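Long-range contacts in QdtA (PDB 4ZU5), which is a small cupin-fold protein of the WxcM-like family, built mainly of antiparallel beta-sheets, with thymidine bound in a pocket of the model: residues S52-H57 with D120-Y125; L94-M99 with D126-E131. All blocks are in the same frame, centred on the assembly; numbering follows the deposited sequence.

Contact 1 (S52-H57 with D120-Y125); sequences SHKKLH and DYIRNY. Unlike the reference sequence in segment 52-57: Ser52 (reference Ala).
The short strand 121-122 adds an outer edge to one sheet of the cupin fold by pairing antiparallel with the end of strand 47-53. Ser52 and Ile122 form a hydrogen-bonded pair. Ser52 N donates to Ile122 O at 3.0 Å, and Ile122 N donates to Ser52 O at 2.9 Å. Just past this pair, the Asp120 carboxylate receives the backbone of the turn at 54-56. Asp120 OD1 accepts from Lys54 N at 2.8 Å and from Lys55 N at 3.0 Å, both on its syn side and both somewhat out of the carboxylate plane. Asp120 OD2 adds weak bonds from Lys55 N and Leu56 N. The Asp120 CG lies anti to the backbone N (chi1 -176°), which carries the carboxylate across to this turn. Two donors on one oxygen, with weaker ones on the other, restrict rotation of the group.

His53 ND1 bonds to Asp120 O at 3.0 Å, with the donor well above the carbonyl plane. The His53 ring then turns its edge to the face of Tyr121 in a T-shaped pair, with planes at 76° and His53 CE1 3.5 Å from Tyr121 CD1. Leu56 CD2 sits over the centre of one His53 face. Tyr121 belongs to the thymidine pocket, and His53 packs against one face of its ring. The bent Lys54 chain crosses Ile122 at about a right angle, with Lys54 CD 3.7 Å from Ile122 CG1.

His51 meets both the His53 and Tyr121 rings. Helix 125-136 lies against the Ser52 and Ile122 side chains through Tyr128, and strand 96-100 neighbours strand 47-53 in the sheet.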
loop_
_atom_site.group_PDB
_atom_site.type_symbol
_atom_site.label_atom_id
_atom_site.label_comp_id
_atom_site.label_asym_id
_atom_site.label_seq_id
_atom_site.Cartn_x
_atom_site.Cartn_y
_atom_site.Cartn_z
ATOM N N SER A 52 -4.952 12.552 -15.845
ATOM C CA SER A 52 -6.122 11.724 -15.794
ATOM C C SER A 52 -5.879 10.400 -16.544
ATOM O O SER A 52 -4.768 10.120 -17.025
ATOM C CB SER A 52 -7.302 12.465 -16.405
ATOM O OG SER A 52 -8.520 11.731 -16.237
ATOM N N HIS A 53 -6.918 9.571 -16.629
ATOM C CA HIS A 53 -6.861 8.334 -17.412
ATOM C C HIS A 53 -8.155 8.046 -18.076
ATOM O O HIS A 53 -9.198 8.446 -17.562
ATOM C CB HIS A 53 -6.641 7.161 -16.478
ATOM C CG HIS A 53 -5.414 7.294 -15.667
ATOM N ND1 HIS A 53 -4.192 6.860 -16.118
ATOM C CD2 HIS A 53 -5.194 7.881 -14.469
ATOM C CE1 HIS A 53 -3.274 7.102 -15.197
ATOM N NE2 HIS A 53 -3.857 7.720 -14.185
ATOM N N LYS A 54 -8.110 7.254 -19.132
ATOM C CA LYS A 54 -9.355 6.797 -19.769
ATOM C C LYS A 54 -9.881 5.462 -19.227
ATOM O O LYS A 54 -11.082 5.210 -19.237
ATOM C CB LYS A 54 -9.208 6.652 -21.291
ATOM C CG LYS A 54 -8.648 7.850 -22.060
ATOM C CD LYS A 54 -7.118 7.806 -22.273
ATOM C CE LYS A 54 -6.647 7.215 -23.605
ATOM N NZ LYS A 54 -6.752 8.214 -24.713
ATOM N N LYS A 55 -9.005 4.561 -18.809
ATOM C CA LYS A 55 -9.463 3.188 -18.516
ATOM C C LYS A 55 -9.120 2.699 -17.085
ATOM O O LYS A 55 -9.615 1.690 -16.625
ATOM C CB LYS A 55 -8.827 2.233 -19.538
ATOM C CG LYS A 55 -9.528 2.315 -20.897
ATOM C CD LYS A 55 -8.670 1.968 -22.104
ATOM C CE LYS A 55 -7.530 1.022 -21.754
ATOM N NZ LYS A 55 -6.948 0.394 -22.980
ATOM N N LEU A 56 -8.218 3.379 -16.432
ATOM C CA LEU A 56 -7.693 2.997 -15.143
ATOM C C LEU A 56 -8.655 3.365 -13.999
ATOM O O LEU A 56 -9.248 4.435 -13.998
ATOM C CB LEU A 56 -6.365 3.714 -14.954
ATOM C CG LEU A 56 -5.578 3.357 -13.700
ATOM C CD1 LEU A 56 -5.179 1.884 -13.754
ATOM C CD2 LEU A 56 -4.342 4.210 -13.499
ATOM N N HIS A 57 -8.707 2.509 -12.973
ATOM C CA HIS A 57 -9.485 2.775 -11.768
ATOM C C HIS A 57 -8.428 2.701 -10.678
ATOM O O HIS A 57 -7.500 1.901 -10.776
ATOM C CB HIS A 57 -10.610 1.741 -11.586
ATOM C CG HIS A 57 -11.657 1.778 -12.657
ATOM N ND1 HIS A 57 -12.901 2.352 -12.491
ATOM C CD2 HIS A 57 -11.660 1.243 -13.899
ATOM C CE1 HIS A 57 -13.579 2.267 -13.627
ATOM N NE2 HIS A 57 -12.837 1.611 -14.500
ATOM N N ASP A 120 -2.403 5.492 -21.493
ATOM C CA ASP A 120 -3.670 5.779 -20.828
ATOM C C ASP A 120 -3.446 6.885 -19.836
ATOM O O ASP A 120 -4.341 7.210 -19.080
ATOM C CB ASP A 120 -4.208 4.515 -20.128
ATOM C CG ASP A 120 -5.578 4.720 -19.508
ATOM O OD1 ASP A 120 -6.461 5.295 -20.188
ATOM O OD2 ASP A 120 -5.744 4.382 -18.312
ATOM N N TYR A 121 -2.232 7.425 -19.806
ATOM C CA TYR A 121 -1.893 8.482 -18.870
ATOM C C TYR A 121 -2.137 9.746 -19.654
ATOM O O TYR A 121 -1.338 10.052 -20.512
ATOM C CB TYR A 121 -0.405 8.426 -18.502
ATOM C CG TYR A 121 -0.099 8.273 -17.044
ATOM C CD1 TYR A 121 -0.012 6.995 -16.475
ATOM C CD2 TYR A 121 0.130 9.379 -16.229
ATOM C CE1 TYR A 121 0.270 6.813 -15.130
ATOM C CE2 TYR A 121 0.433 9.216 -14.876
ATOM C CZ TYR A 121 0.506 7.925 -14.325
ATOM O OH TYR A 121 0.822 7.700 -12.986
ATOM N N ILE A 122 -3.265 10.420 -19.446
ATOM C CA ILE A 122 -3.531 11.685 -20.111
ATOM C C ILE A 122 -2.825 12.807 -19.363
ATOM O O ILE A 122 -3.188 13.149 -18.231
ATOM C CB ILE A 122 -5.010 12.040 -20.134
ATOM C CG1 ILE A 122 -5.826 10.957 -20.842
ATOM C CG2 ILE A 122 -5.195 13.374 -20.841
ATOM C CD1 ILE A 122 -7.320 11.184 -20.714
ATOM N N ARG A 123 -1.812 13.395 -19.990
ATOM C CA ARG A 123 -1.070 14.485 -19.361
ATOM C C ARG A 123 -1.371 15.853 -19.985
ATOM O O ARG A 123 -1.070 16.874 -19.418
ATOM C CB ARG A 123 0.427 14.215 -19.449
ATOM C CG ARG A 123 0.881 13.215 -18.406
ATOM C CD ARG A 123 2.203 12.543 -18.767
ATOM N NE ARG A 123 2.461 11.417 -17.871
ATOM C CZ ARG A 123 2.591 11.528 -16.549
ATOM N NH1 ARG A 123 2.525 12.715 -15.945
ATOM N NH2 ARG A 123 2.792 10.443 -15.817
ATOM N N ASN A 124 -1.965 15.858 -21.160
ATOM C CA ASN A 124 -2.302 17.115 -21.807
ATOM C C ASN A 124 -3.640 17.608 -21.334
ATOM O O ASN A 124 -4.672 17.001 -21.589
ATOM C CB ASN A 124 -2.318 16.946 -23.318
ATOM C CG ASN A 124 -2.488 18.266 -24.033
ATOM O OD1 ASN A 124 -3.542 18.872 -23.991
ATOM N ND2 ASN A 124 -1.430 18.733 -24.658
ATOM N N TYR A 125 -3.627 18.740 -20.665
ATOM C CA TYR A 125 -4.845 19.257 -20.097
ATOM C C TYR A 125 -5.888 19.566 -21.148
ATOM O O TYR A 125 -7.064 19.308 -20.922
ATOM C CB TYR A 125 -4.547 20.458 -19.219
ATOM C CG TYR A 125 -5.761 20.969 -18.498
ATOM C CD1 TYR A 125 -6.294 20.282 -17.412
ATOM C CD2 TYR A 125 -6.437 22.095 -18.939
ATOM C CE1 TYR A 125 -7.432 20.729 -16.760
ATOM C CE2 TYR A 125 -7.537 22.584 -18.270
ATOM C CZ TYR A 125 -8.062 21.904 -17.199
ATOM O OH TYR A 125 -9.215 22.331 -16.591
#

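Contact 2 (L94-M99 with D126-E131); sequences LVWREM and DFYIDE. Unlike the reference sequence in segment 94-99: Leu94 (reference Phe), Val95 (reference Leu).
Tyr128 OH donates a hydrogen bond to Leu94 O at 2.8 Å. The hydroxyl approaches from above the carbonyl plane, 46° out of it. The Tyr128 CG is anti to the backbone N (chi1 165°), and the side chain reaches from the helix to the backbone leading into strand 96-100. Trp96 CB sits over one face of the phenol ring, nearer its rim, in a CH-pi contact 4.0 Å from the Tyr128 ring centroid. The two aromatic rings are oblique, with planes at 46°, and Trp96 CE3 comes 3.8 Å from Tyr128 CG.

This is a helix packed on a beta-sheet. Helix 125-136 lies against the cupin sheet, where strand 96-100 runs between strands 47-53 and 67-73. Leu94 adds a looser apolar contact, its CD2 4.3 Å from Glu131 CB.

The strand side is held by its own polar bonds. Trp96 NE1 donates to Glu98 OE2 at 2.9 Å, and the acceptor lies in the indole plane; this helps fix the rotation of the indole. Arg97 NH2 donates to Val95 O at 2.9 Å. Arg70 forms a salt bridge with Glu98, and Tyr125 meets Trp96 edge-to-face.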
loop_
_atom_site.group_PDB
_atom_site.type_symbol
_atom_site.label_atom_id
_atom_site.label_comp_id
_atom_site.label_asym_id
_atom_site.label_seq_id
_atom_site.Cartn_x
_atom_site.Cartn_y
_atom_site.Cartn_z
ATOM N N LEU A 94 -11.408 9.552 -16.357
ATOM C CA LEU A 94 -11.623 10.891 -16.851
ATOM C C LEU A 94 -11.905 11.886 -15.772
ATOM O O LEU A 94 -12.611 12.885 -15.975
ATOM C CB LEU A 94 -12.760 10.902 -17.849
ATOM C CG LEU A 94 -12.360 10.246 -19.174
ATOM C CD1 LEU A 94 -13.565 10.297 -20.080
ATOM C CD2 LEU A 94 -11.142 10.833 -19.866
ATOM N N VAL A 95 -11.249 11.680 -14.648
ATOM C CA VAL A 95 -11.226 12.679 -13.629
ATOM C C VAL A 95 -9.794 13.192 -13.566
ATOM O O VAL A 95 -8.874 12.403 -13.529
ATOM C CB VAL A 95 -11.586 12.057 -12.287
ATOM C CG1 VAL A 95 -11.393 13.062 -11.161
ATOM C CG2 VAL A 95 -13.046 11.570 -12.293
ATOM N N TRP A 96 -9.607 14.514 -13.588
ATOM C CA TRP A 96 -8.272 15.110 -13.516
ATOM C C TRP A 96 -7.932 15.278 -12.065
ATOM O O TRP A 96 -8.744 15.757 -11.251
ATOM C CB TRP A 96 -8.268 16.494 -14.239
ATOM C CG TRP A 96 -6.957 17.256 -14.265
ATOM C CD1 TRP A 96 -6.543 18.166 -13.356
ATOM C CD2 TRP A 96 -5.942 17.214 -15.262
ATOM N NE1 TRP A 96 -5.306 18.677 -13.701
ATOM C CE2 TRP A 96 -4.925 18.120 -14.876
ATOM C CE3 TRP A 96 -5.746 16.464 -16.403
ATOM C CZ2 TRP A 96 -3.751 18.294 -15.603
ATOM C CZ3 TRP A 96 -4.613 16.684 -17.157
ATOM C CH2 TRP A 96 -3.606 17.573 -16.724
ATOM N N ARG A 97 -6.693 14.981 -11.710
ATOM C CA ARG A 97 -6.324 15.246 -10.335
ATOM C C ARG A 97 -4.947 15.824 -10.122
ATOM O O ARG A 97 -4.039 15.630 -10.928
ATOM C CB ARG A 97 -6.550 14.030 -9.445
ATOM C CG ARG A 97 -5.395 13.073 -9.358
ATOM C CD ARG A 97 -5.050 12.575 -10.740
ATOM N NE ARG A 97 -6.168 11.977 -11.475
ATOM C CZ ARG A 97 -6.475 10.683 -11.437
ATOM N NH1 ARG A 97 -5.773 9.871 -10.655
ATOM N NH2 ARG A 97 -7.455 10.207 -12.200
ATOM N N GLU A 98 -4.865 16.563 -9.025
ATOM C CA GLU A 98 -3.623 17.134 -8.471
ATOM C C GLU A 98 -3.603 16.905 -6.967
ATOM O O GLU A 98 -4.639 16.795 -6.303
ATOM C CB GLU A 98 -3.598 18.636 -8.796
ATOM C CG GLU A 98 -3.647 18.925 -10.284
ATOM C CD GLU A 98 -4.044 20.344 -10.626
ATOM O OE1 GLU A 98 -4.100 21.148 -9.686
ATOM O OE2 GLU A 98 -4.283 20.603 -11.817
ATOM N N MET A 99 -2.411 16.801 -6.399
ATOM C CA MET A 99 -2.278 16.545 -4.997
ATOM C C MET A 99 -1.329 17.567 -4.371
ATOM O O MET A 99 -0.318 17.907 -4.971
ATOM C CB MET A 99 -1.690 15.149 -4.791
ATOM C CG MET A 99 -2.524 13.994 -5.337
ATOM S SD MET A 99 -2.080 13.541 -6.995
ATOM C CE MET A 99 -0.791 12.366 -6.596
ATOM N N ASP A 126 -5.483 20.059 -22.316
ATOM C CA ASP A 126 -6.488 20.386 -23.356
ATOM C C ASP A 126 -7.139 19.135 -23.944
ATOM O O ASP A 126 -8.321 19.117 -24.229
ATOM C CB ASP A 126 -5.900 21.215 -24.504
ATOM C CG ASP A 126 -5.454 22.600 -24.058
ATOM O OD1 ASP A 126 -6.101 23.237 -23.206
ATOM O OD2 ASP A 126 -4.412 23.042 -24.556
ATOM N N PHE A 127 -6.350 18.089 -24.097
ATOM C CA PHE A 127 -6.875 16.818 -24.557
ATOM C C PHE A 127 -7.799 16.234 -23.493
ATOM O O PHE A 127 -8.860 15.731 -23.816
ATOM C CB PHE A 127 -5.736 15.840 -24.867
ATOM C CG PHE A 127 -6.223 14.509 -25.416
ATOM C CD1 PHE A 127 -6.920 14.458 -26.627
ATOM C CD2 PHE A 127 -6.045 13.315 -24.703
ATOM C CE1 PHE A 127 -7.419 13.255 -27.117
ATOM C CE2 PHE A 127 -6.509 12.106 -25.210
ATOM C CZ PHE A 127 -7.193 12.072 -26.421
ATOM N N TYR A 128 -7.382 16.285 -22.231
ATOM C CA TYR A 128 -8.221 15.822 -21.154
ATOM C C TYR A 128 -9.585 16.471 -21.306
ATOM O O TYR A 128 -10.602 15.806 -21.406
ATOM C CB TYR A 128 -7.659 16.143 -19.761
ATOM C CG TYR A 128 -8.708 15.983 -18.718
ATOM C CD1 TYR A 128 -9.168 14.722 -18.375
ATOM C CD2 TYR A 128 -9.355 17.070 -18.184
ATOM C CE1 TYR A 128 -10.240 14.565 -17.532
ATOM C CE2 TYR A 128 -10.419 16.919 -17.325
ATOM C CZ TYR A 128 -10.848 15.652 -16.978
ATOM O OH TYR A 128 -11.935 15.553 -16.143
ATOM N N ILE A 129 -9.603 17.800 -21.313
ATOM C CA ILE A 129 -10.855 18.541 -21.338
ATOM C C ILE A 129 -11.721 18.190 -22.525
ATOM O O ILE A 129 -12.926 18.082 -22.379
ATOM C CB ILE A 129 -10.604 20.073 -21.344
ATOM C CG1 ILE A 129 -9.961 20.514 -20.022
ATOM C CG2 ILE A 129 -11.899 20.851 -21.543
ATOM C CD1 ILE A 129 -10.884 20.416 -18.818
ATOM N N ASP A 130 -11.126 18.058 -23.694
ATOM C CA ASP A 130 -11.886 17.666 -24.856
ATOM C C ASP A 130 -12.552 16.330 -24.601
ATOM O O ASP A 130 -13.741 16.214 -24.818
ATOM C CB ASP A 130 -11.003 17.536 -26.087
ATOM C CG ASP A 130 -10.735 18.891 -26.737
ATOM O OD1 ASP A 130 -11.521 19.852 -26.535
ATOM O OD2 ASP A 130 -9.715 18.976 -27.443
ATOM N N GLU A 131 -11.762 15.320 -24.245
ATOM C CA GLU A 131 -12.331 13.975 -23.975
ATOM C C GLU A 131 -13.396 14.026 -22.874
ATOM O O GLU A 131 -14.451 13.412 -22.968
ATOM C CB GLU A 131 -11.242 12.987 -23.541
ATOM C CG GLU A 131 -10.209 12.607 -24.586
ATOM C CD GLU A 131 -10.831 12.263 -25.929
ATOM O OE1 GLU A 131 -11.085 11.056 -26.129
ATOM O OE2 GLU A 131 -11.098 13.191 -26.747
#

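How the contacts relate
From the N terminus, the chain first passes 52-57, at the end of strand 47-53, and then 94-99. It returns to 120-125, which closes the loop of contact 1, and continues directly into 126-131, which closes that of contact 2. The two loops therefore cross rather than nest. Strands 47-53 and 96-100 are neighbours in one sheet, so both contacts join the C-terminal part of the chain to it: contact 1 through an added edge strand, contact 2 through a packed helix. Their centres are about 7 Å apart. They touch directly, with a probable hydrogen bond between His53 O and Leu94 N at 2.7 Å.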